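Local coordinates for inositol 2-dehydrogenase (Sinorhizobium meliloti, PDB 4HKT), which catalyses the NAD-dependent oxidation of myo-inositol to 2-keto-myo-inositol (scyllo-inosose), the first step of myo-inositol degradation, at residues Ile215-Thr218 with Lys222-Ile225. Sequence-based numbering, arbitrary orientation.
Sequences ILQT and KQAI
K222 and T218 meet where the β-hairpin of strands 211-218 and 223-229 reaches its turn. The backbone N of T218 bonds to K222 O at 2.9 Å. In return, K222 N makes a weak, strongly bent hydrogen bond to T218 OG1 (3.2 Å, 122° at the hydrogen). A T218 chi1 of 72° sets OG1 between its own N and carbonyl carbon, facing K222, and lays CG2 near K222 CB. The two side chains cross obliquely, K222 CB lying 3.5 Å from T218 OG1. The lysine chain then runs on, bends at its last torsion and carries NZ to salt bridges with E186 and E143, while T218 OG1 bonds to E186 and S220 as well.

One step from the turn, Q217 and Q223 form a non-hydrogen-bonded pair and lie side by side, pointing the same way, their amide planes 61° apart. Q217 NE2 packs against Q223 CG at 3.6 Å, and both NE2 groups bond to G221 O in the turn. Further along, A224 pairs with L216 through two nearly straight bonds, L216 N to A224 O (2.8 Å) and A224 N to L216 O (2.9 Å). Their CB atoms touch at 4.1 Å.

L216 and A224 pack under helix 168-184 within the GFO/IDH/MocA C-terminal domain, while the opposite face, pairing Q217 with Q223 and I215 with I225, meets another chain: Q223 OE1 bonds to S213 and T194 of the second subunit, and I225 packs on I225 of that subunit. The hairpin thus joins an apolar intradomain face to a mixed polar and apolar subunit interface. At the turn end, the paired carboxylates probably stabilise the positive charge of the buried lysine.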
loop_
_atom_site.group_PDB
_atom_site.type_symbol
_atom_site.label_atom_id
_atom_site.label_comp_id
_atom_site.label_asym_id
_atom_site.label_seq_id
_atom_site.Cartn_x
_atom_site.Cartn_y
_atom_site.Cartn_z
ATOM N N ILE B 215 27.493 7.128 -4.668
ATOM C CA ILE B 215 27.517 5.821 -5.293
ATOM C C ILE B 215 28.768 5.074 -4.827
ATOM O O ILE B 215 29.894 5.581 -4.966
ATOM C CB ILE B 215 27.576 5.869 -6.831
ATOM C CG1 ILE B 215 26.474 6.711 -7.427
ATOM C CG2 ILE B 215 27.507 4.440 -7.383
ATOM C CD1 ILE B 215 26.770 7.113 -8.881
ATOM N N LEU B 216 28.540 3.878 -4.282
ATOM C CA LEU B 216 29.559 2.936 -3.908
ATOM C C LEU B 216 29.575 1.780 -4.906
ATOM O O LEU B 216 28.513 1.372 -5.375
ATOM C CB LEU B 216 29.234 2.337 -2.531
ATOM C CG LEU B 216 28.890 3.282 -1.394
ATOM C CD1 LEU B 216 28.671 2.480 -0.110
ATOM C CD2 LEU B 216 30.025 4.238 -1.253
ATOM N N GLN B 217 30.764 1.261 -5.212
ATOM C CA GLN B 217 30.851 0.113 -6.106
ATOM C C GLN B 217 31.873 -0.858 -5.566
ATOM O O GLN B 217 32.918 -0.455 -5.026
ATOM C CB GLN B 217 31.149 0.550 -7.544
ATOM C CG GLN B 217 31.321 -0.590 -8.546
ATOM C CD GLN B 217 31.215 -0.140 -9.969
ATOM O OE1 GLN B 217 31.907 0.795 -10.395
ATOM N NE2 GLN B 217 30.355 -0.782 -10.727
ATOM N N THR B 218 31.538 -2.139 -5.676
ATOM C CA THR B 218 32.385 -3.214 -5.215
ATOM C C THR B 218 33.249 -3.680 -6.367
ATOM O O THR B 218 33.019 -3.302 -7.534
ATOM C CB THR B 218 31.556 -4.429 -4.739
ATOM O OG1 THR B 218 30.969 -5.078 -5.879
ATOM C CG2 THR B 218 30.501 -3.991 -3.773
ATOM N N LYS B 222 28.932 -4.530 -8.260
ATOM C CA LYS B 222 27.708 -4.232 -7.543
ATOM C C LYS B 222 27.747 -2.771 -7.079
ATOM O O LYS B 222 28.816 -2.281 -6.726
ATOM C CB LYS B 222 27.512 -5.123 -6.332
ATOM C CG LYS B 222 27.484 -6.592 -6.599
ATOM C CD LYS B 222 27.532 -7.368 -5.286
ATOM C CE LYS B 222 27.132 -8.842 -5.451
ATOM N NZ LYS B 222 28.178 -9.680 -6.048
ATOM N N GLN B 223 26.598 -2.101 -7.155
ATOM C CA GLN B 223 26.482 -0.684 -6.842
ATOM C C GLN B 223 25.439 -0.345 -5.773
ATOM O O GLN B 223 24.326 -0.905 -5.755
ATOM C CB GLN B 223 26.159 0.068 -8.107
ATOM C CG GLN B 223 27.246 -0.002 -9.181
ATOM C CD GLN B 223 26.658 0.096 -10.572
ATOM O OE1 GLN B 223 26.107 1.112 -10.925
ATOM N NE2 GLN B 223 26.762 -0.965 -11.356
ATOM N N ALA B 224 25.794 0.621 -4.921
ATOM C CA ALA B 224 24.899 1.129 -3.894
ATOM C C ALA B 224 24.811 2.621 -4.062
ATOM O O ALA B 224 25.798 3.283 -4.119
ATOM C CB ALA B 224 25.404 0.798 -2.496
ATOM N N ILE B 225 23.595 3.112 -4.192
ATOM C CA ILE B 225 23.337 4.499 -4.251
ATOM C C ILE B 225 22.754 4.915 -2.913
ATOM O O ILE B 225 21.842 4.263 -2.379
ATOM C CB ILE B 225 22.273 4.776 -5.315
ATOM C CG1 ILE B 225 22.716 4.310 -6.680
ATOM C CG2 ILE B 225 21.990 6.253 -5.411
ATOM C CD1 ILE B 225 21.633 4.460 -7.744
#